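PDB 6RMN: DNA mismatch repair protein MLH3 from Saccharomyces cerevisiae S288C, which acts in DNA mismatch repair, correcting insertion-deletion loops as a component of the MutLbeta heterodimer. Local coordinates for residues B[89-103]-B[144-158]. Sequence-based numbering, arbitrary orientation.
Sequences EADLFKHYQSEFKKW and LQHAHDLKDFKKLPM
Helices 87-101 and 136-151 of the C-terminal part of MLH3 pack steeply across each other, their segment axes 10.3 Å apart and crossing at 77°. At the crossing Leu92 CG lies 3.8 Å from Ala147 CB, while Leu92 CD2 rests over the face of the His148 ring. Leu150 CB lies over one face of Tyr96, 4.0 Å from its ring centroid. Phe93 brings its ring edge to the backbone N of Leu144; its own O and ring are engaged by Tyr107. Farther along, His146 turns an edge toward the face of Phe100, the planes at 86°.

Toward the C-terminal end of helix 87-101, Glu99 reaches the loop after helix 136-151, its chain bent at chi2. Met158 N donates to Glu99 OE2 (2.8 Å) from above the carboxylate plane, 42° out of it; a water donates to this same oxygen, accepts from Trp103 NE1 and bonds His146 NE2. Lys102 NZ forms a salt bridge with Glu99 OE1 on its syn side and donates to Met158 O at 2.7 Å. Replacing Glu99 by alanine would probably leave Met158 N and the water without their acceptor, and Lys102 NZ without its salt-bridge partner. Met158 CG packs 3.3 Å from Trp103 CZ2, beside Val68 of helix 48-69, and Met158 SD lies obliquely to the six-membered ring of Trp103, 5.1 Å from its centroid. The whole is a steeply crossed helix pair whose following loop is held by a buried carboxylate, next to a Met-aromatic contact.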
loop_
_atom_site.group_PDB
_atom_site.type_symbol
_atom_site.label_atom_id
_atom_site.label_comp_id
_atom_site.label_asym_id
_atom_site.label_seq_id
_atom_site.Cartn_x
_atom_site.Cartn_y
_atom_site.Cartn_z
ATOM N N GLU B 89 6.471 55.683 8.914
ATOM C CA GLU B 89 5.560 54.688 8.344
ATOM C C GLU B 89 5.098 55.146 6.969
ATOM O O GLU B 89 5.082 54.342 6.035
ATOM C CB GLU B 89 4.353 54.445 9.261
ATOM C CG GLU B 89 4.714 53.774 10.574
ATOM C CD GLU B 89 3.570 53.532 11.538
ATOM O OE1 GLU B 89 2.535 54.230 11.440
ATOM O OE2 GLU B 89 3.720 52.644 12.407
ATOM N N ALA B 90 4.757 56.445 6.847
ATOM C CA ALA B 90 4.310 57.089 5.612
ATOM C C ALA B 90 5.405 57.048 4.543
ATOM O O ALA B 90 5.095 56.789 3.383
ATOM C CB ALA B 90 3.895 58.529 5.890
ATOM N N ASP B 91 6.680 57.277 4.941
ATOM C CA ASP B 91 7.843 57.224 4.051
ATOM C C ASP B 91 8.077 55.786 3.573
ATOM O O ASP B 91 8.328 55.572 2.384
ATOM C CB ASP B 91 9.095 57.797 4.749
ATOM C CG ASP B 91 9.063 59.300 5.048
ATOM O OD1 ASP B 91 8.002 59.943 4.814
ATOM O OD2 ASP B 91 10.093 59.835 5.525
ATOM N N LEU B 92 7.934 54.803 4.491
ATOM C CA LEU B 92 8.050 53.366 4.226
ATOM C C LEU B 92 6.995 52.912 3.198
ATOM O O LEU B 92 7.343 52.197 2.260
ATOM C CB LEU B 92 7.923 52.585 5.548
ATOM C CG LEU B 92 8.225 51.086 5.569
ATOM C CD1 LEU B 92 9.629 50.778 5.068
ATOM C CD2 LEU B 92 8.077 50.544 6.972
ATOM N N PHE B 93 5.735 53.378 3.337
ATOM C CA PHE B 93 4.664 53.063 2.386
ATOM C C PHE B 93 4.860 53.760 1.040
ATOM O O PHE B 93 4.590 53.164 -0.008
ATOM C CB PHE B 93 3.267 53.341 2.970
ATOM C CG PHE B 93 2.790 52.297 3.955
ATOM C CD1 PHE B 93 2.625 50.971 3.564
ATOM C CD2 PHE B 93 2.457 52.648 5.258
ATOM C CE1 PHE B 93 2.200 50.009 4.477
ATOM C CE2 PHE B 93 2.014 51.686 6.167
ATOM C CZ PHE B 93 1.882 50.373 5.770
ATOM N N LYS B 94 5.375 55.002 1.069
ATOM C CA LYS B 94 5.696 55.795 -0.126
ATOM C C LYS B 94 6.755 55.056 -0.953
ATOM O O LYS B 94 6.604 54.920 -2.170
ATOM C CB LYS B 94 6.211 57.190 0.274
ATOM C CG LYS B 94 5.706 58.304 -0.630
ATOM C CD LYS B 94 6.106 59.674 -0.096
ATOM C CE LYS B 94 5.470 60.801 -0.873
ATOM N NZ LYS B 94 5.844 62.132 -0.322
ATOM N N HIS B 95 7.784 54.525 -0.262
ATOM C CA HIS B 95 8.896 53.762 -0.817
ATOM C C HIS B 95 8.450 52.456 -1.469
ATOM O O HIS B 95 9.006 52.096 -2.504
ATOM C CB HIS B 95 9.928 53.470 0.295
ATOM C CG HIS B 95 11.220 52.879 -0.176
ATOM N ND1 HIS B 95 11.344 51.527 -0.439
ATOM C CD2 HIS B 95 12.422 53.470 -0.366
ATOM C CE1 HIS B 95 12.604 51.340 -0.794
ATOM N NE2 HIS B 95 13.294 52.480 -0.764
ATOM N N TYR B 96 7.482 51.732 -0.861
ATOM C CA TYR B 96 7.049 50.426 -1.376
ATOM C C TYR B 96 5.659 50.408 -2.049
ATOM O O TYR B 96 5.129 49.323 -2.277
ATOM C CB TYR B 96 7.138 49.357 -0.271
ATOM C CG TYR B 96 8.560 49.038 0.143
ATOM C CD1 TYR B 96 9.456 48.456 -0.753
ATOM C CD2 TYR B 96 9.005 49.291 1.438
ATOM C CE1 TYR B 96 10.756 48.140 -0.372
ATOM C CE2 TYR B 96 10.308 48.980 1.828
ATOM C CZ TYR B 96 11.180 48.408 0.918
ATOM O OH TYR B 96 12.470 48.110 1.288
ATOM N N GLN B 97 5.111 51.584 -2.439
ATOM C CA GLN B 97 3.807 51.687 -3.124
ATOM C C GLN B 97 3.708 50.782 -4.370
ATOM O O GLN B 97 2.724 50.066 -4.536
ATOM C CB GLN B 97 3.498 53.154 -3.474
ATOM C CG GLN B 97 2.064 53.381 -3.940
ATOM C CD GLN B 97 1.887 54.731 -4.565
ATOM O OE1 GLN B 97 1.841 55.752 -3.878
ATOM N NE2 GLN B 97 1.778 54.765 -5.884
ATOM N N SER B 98 4.753 50.807 -5.213
ATOM C CA SER B 98 4.930 50.034 -6.451
ATOM C C SER B 98 4.903 48.528 -6.173
ATOM O O SER B 98 4.296 47.762 -6.934
ATOM C CB SER B 98 6.257 50.412 -7.104
ATOM O OG SER B 98 7.334 50.256 -6.189
ATOM N N GLU B 99 5.551 48.113 -5.072
ATOM C CA GLU B 99 5.608 46.722 -4.633
ATOM C C GLU B 99 4.224 46.195 -4.199
ATOM O O GLU B 99 3.821 45.113 -4.644
ATOM C CB GLU B 99 6.671 46.557 -3.534
ATOM C CG GLU B 99 7.252 45.158 -3.423
ATOM C CD GLU B 99 7.596 44.461 -4.725
ATOM O OE1 GLU B 99 8.269 45.085 -5.578
ATOM O OE2 GLU B 99 7.194 43.286 -4.889
ATOM N N PHE B 100 3.473 46.990 -3.399
ATOM C CA PHE B 100 2.127 46.610 -2.936
ATOM C C PHE B 100 1.099 46.507 -4.063
ATOM O O PHE B 100 0.175 45.710 -3.939
ATOM C CB PHE B 100 1.631 47.536 -1.820
ATOM C CG PHE B 100 2.186 47.212 -0.451
ATOM C CD1 PHE B 100 1.618 46.209 0.328
ATOM C CD2 PHE B 100 3.276 47.911 0.060
ATOM C CE1 PHE B 100 2.130 45.914 1.599
ATOM C CE2 PHE B 100 3.788 47.613 1.325
ATOM C CZ PHE B 100 3.213 46.616 2.086
ATOM N N LYS B 101 1.262 47.293 -5.165
ATOM C CA LYS B 101 0.369 47.272 -6.342
ATOM C C LYS B 101 0.365 45.894 -7.022
ATOM O O LYS B 101 -0.674 45.477 -7.530
ATOM C CB LYS B 101 0.741 48.364 -7.377
ATOM C CG LYS B 101 0.562 49.814 -6.915
ATOM C CD LYS B 101 -0.854 50.371 -7.148
ATOM C CE LYS B 101 -1.014 51.775 -6.606
ATOM N NZ LYS B 101 -2.440 52.191 -6.574
ATOM N N LYS B 102 1.506 45.185 -7.013
ATOM C CA LYS B 102 1.659 43.842 -7.604
ATOM C C LYS B 102 0.783 42.786 -6.910
ATOM O O LYS B 102 0.449 41.767 -7.519
ATOM C CB LYS B 102 3.131 43.395 -7.554
ATOM C CG LYS B 102 4.091 44.317 -8.291
ATOM C CD LYS B 102 5.528 43.955 -7.980
ATOM C CE LYS B 102 6.474 44.961 -8.566
ATOM N NZ LYS B 102 7.887 44.601 -8.313
ATOM N N TRP B 103 0.433 43.026 -5.633
ATOM C CA TRP B 103 -0.399 42.140 -4.825
ATOM C C TRP B 103 -1.846 42.637 -4.698
ATOM O O TRP B 103 -2.581 42.140 -3.854
ATOM C CB TRP B 103 0.236 41.932 -3.439
ATOM C CG TRP B 103 1.602 41.322 -3.504
ATOM C CD1 TRP B 103 2.798 41.964 -3.343
ATOM C CD2 TRP B 103 1.916 39.959 -3.834
ATOM N NE1 TRP B 103 3.837 41.074 -3.507
ATOM C CE2 TRP B 103 3.323 39.838 -3.823
ATOM C CE3 TRP B 103 1.139 38.824 -4.127
ATOM C CZ2 TRP B 103 3.969 38.619 -4.059
ATOM C CZ3 TRP B 103 1.784 37.623 -4.385
ATOM C CH2 TRP B 103 3.184 37.538 -4.383
ATOM N N LEU B 144 2.210 46.774 7.375
ATOM C CA LEU B 144 3.468 47.138 8.032
ATOM C C LEU B 144 4.403 45.944 8.114
ATOM O O LEU B 144 5.596 46.106 7.872
ATOM C CB LEU B 144 3.243 47.700 9.442
ATOM C CG LEU B 144 2.913 49.172 9.533
ATOM C CD1 LEU B 144 2.359 49.497 10.891
ATOM C CD2 LEU B 144 4.134 50.045 9.235
ATOM N N GLN B 145 3.865 44.755 8.460
ATOM C CA GLN B 145 4.604 43.492 8.560
ATOM C C GLN B 145 5.340 43.201 7.233
ATOM O O GLN B 145 6.555 42.986 7.263
ATOM C CB GLN B 145 3.650 42.349 8.952
ATOM C CG GLN B 145 4.306 41.002 9.244
ATOM C CD GLN B 145 3.264 39.904 9.243
ATOM O OE1 GLN B 145 2.527 39.702 8.265
ATOM N NE2 GLN B 145 3.171 39.169 10.342
ATOM N N HIS B 146 4.629 43.299 6.082
ATOM C CA HIS B 146 5.237 43.122 4.768
ATOM C C HIS B 146 6.261 44.215 4.411
ATOM O O HIS B 146 7.322 43.888 3.874
ATOM C CB HIS B 146 4.202 42.957 3.654
ATOM C CG HIS B 146 4.835 42.528 2.363
ATOM N ND1 HIS B 146 5.586 41.359 2.278
ATOM C CD2 HIS B 146 4.848 43.141 1.158
ATOM C CE1 HIS B 146 6.011 41.293 1.029
ATOM N NE2 HIS B 146 5.595 42.339 0.316
ATOM N N ALA B 147 5.952 45.497 4.719
ATOM C CA ALA B 147 6.842 46.639 4.475
ATOM C C ALA B 147 8.162 46.465 5.239
ATOM O O ALA B 147 9.231 46.743 4.686
ATOM C CB ALA B 147 6.160 47.935 4.893
ATOM N N HIS B 148 8.084 45.993 6.507
ATOM C CA HIS B 148 9.254 45.721 7.345
ATOM C C HIS B 148 9.985 44.487 6.839
ATOM O O HIS B 148 11.207 44.458 6.885
ATOM C CB HIS B 148 8.877 45.565 8.829
ATOM C CG HIS B 148 8.489 46.849 9.488
ATOM N ND1 HIS B 148 9.351 47.938 9.525
ATOM C CD2 HIS B 148 7.345 47.178 10.129
ATOM C CE1 HIS B 148 8.692 48.894 10.158
ATOM N NE2 HIS B 148 7.483 48.482 10.544
ATOM N N ASP B 149 9.251 43.488 6.309
ATOM C CA ASP B 149 9.862 42.290 5.732
ATOM C C ASP B 149 10.775 42.679 4.559
ATOM O O ASP B 149 11.914 42.220 4.483
ATOM C CB ASP B 149 8.789 41.247 5.320
ATOM C CG ASP B 149 8.354 40.329 6.452
ATOM O OD1 ASP B 149 9.026 40.333 7.519
ATOM O OD2 ASP B 149 7.351 39.589 6.270
ATOM N N LEU B 150 10.291 43.597 3.707
ATOM C CA LEU B 150 11.006 44.123 2.549
ATOM C C LEU B 150 12.189 44.963 2.958
ATOM O O LEU B 150 13.289 44.747 2.441
ATOM C CB LEU B 150 10.066 44.937 1.645
ATOM C CG LEU B 150 8.982 44.152 0.927
ATOM C CD1 LEU B 150 7.840 45.058 0.505
ATOM C CD2 LEU B 150 9.544 43.397 -0.253
ATOM N N LYS B 151 11.985 45.895 3.906
ATOM C CA LYS B 151 13.050 46.779 4.350
ATOM C C LYS B 151 14.130 46.047 5.170
ATOM O O LYS B 151 15.283 46.475 5.142
ATOM C CB LYS B 151 12.488 48.029 5.071
ATOM C CG LYS B 151 12.308 47.938 6.590
ATOM C CD LYS B 151 12.962 49.128 7.270
ATOM C CE LYS B 151 13.073 48.979 8.767
ATOM N NZ LYS B 151 13.895 50.077 9.364
ATOM N N ASP B 152 13.773 44.945 5.861
ATOM C CA ASP B 152 14.719 44.199 6.692
ATOM C C ASP B 152 15.351 42.981 5.981
ATOM O O ASP B 152 16.074 42.205 6.620
ATOM C CB ASP B 152 14.085 43.817 8.043
ATOM C CG ASP B 152 13.848 45.010 8.961
ATOM O OD1 ASP B 152 14.716 45.915 9.006
ATOM O OD2 ASP B 152 12.804 45.032 9.645
ATOM N N PHE B 153 15.166 42.891 4.636
ATOM C CA PHE B 153 15.726 41.873 3.731
ATOM C C PHE B 153 15.326 40.453 4.123
ATOM O O PHE B 153 16.093 39.513 3.921
ATOM C CB PHE B 153 17.268 42.011 3.562
ATOM C CG PHE B 153 17.784 43.421 3.630
ATOM C CD1 PHE B 153 17.693 44.266 2.530
ATOM C CD2 PHE B 153 18.335 43.922 4.804
ATOM C CE1 PHE B 153 18.136 45.584 2.605
ATOM C CE2 PHE B 153 18.783 45.242 4.877
ATOM C CZ PHE B 153 18.669 46.065 3.781
ATOM N N LYS B 154 14.121 40.307 4.682
ATOM C CA LYS B 154 13.550 39.024 5.095
ATOM C C LYS B 154 12.639 38.477 3.982
ATOM O O LYS B 154 12.285 37.296 3.980
ATOM C CB LYS B 154 12.806 39.174 6.429
ATOM C CG LYS B 154 13.750 39.324 7.611
ATOM C CD LYS B 154 12.989 39.424 8.910
ATOM C CE LYS B 154 13.872 39.825 10.060
ATOM N NZ LYS B 154 13.116 39.821 11.338
ATOM N N LYS B 155 12.257 39.358 3.041
ATOM C CA LYS B 155 11.473 39.070 1.839
ATOM C C LYS B 155 11.989 39.966 0.722
ATOM O O LYS B 155 12.173 41.163 0.941
ATOM C CB LYS B 155 9.969 39.276 2.072
ATOM C CG LYS B 155 9.321 38.029 2.651
ATOM C CD LYS B 155 7.845 37.980 2.451
ATOM C CE LYS B 155 7.251 36.970 3.393
ATOM N NZ LYS B 155 7.314 35.593 2.846
ATOM N N LEU B 156 12.299 39.387 -0.444
ATOM C CA LEU B 156 12.802 40.200 -1.550
ATOM C C LEU B 156 11.654 40.607 -2.469
ATOM O O LEU B 156 10.602 39.965 -2.406
ATOM C CB LEU B 156 14.011 39.579 -2.302
ATOM C CG LEU B 156 13.942 38.153 -2.825
ATOM C CD1 LEU B 156 13.277 38.096 -4.199
ATOM C CD2 LEU B 156 15.337 37.604 -2.990
ATOM N N PRO B 157 11.778 41.710 -3.255
ATOM C CA PRO B 157 10.642 42.150 -4.091
ATOM C C PRO B 157 10.298 41.220 -5.254
ATOM O O PRO B 157 11.148 40.453 -5.709
ATOM C CB PRO B 157 11.073 43.544 -4.583
ATOM C CG PRO B 157 12.285 43.911 -3.771
ATOM C CD PRO B 157 12.931 42.622 -3.416
ATOM N N MET B 158 9.040 41.288 -5.720
ATOM C CA MET B 158 8.534 40.487 -6.834
ATOM C C MET B 158 9.120 40.957 -8.149
ATOM O O MET B 158 8.736 42.018 -8.639
ATOM C CB MET B 158 6.997 40.562 -6.914
ATOM C CG MET B 158 6.300 39.413 -6.266
ATOM S SD MET B 158 6.696 37.783 -6.938
ATOM C CE MET B 158 5.814 37.827 -8.434
HETATM O O HOH W 1 6.297 42.093 -2.650
#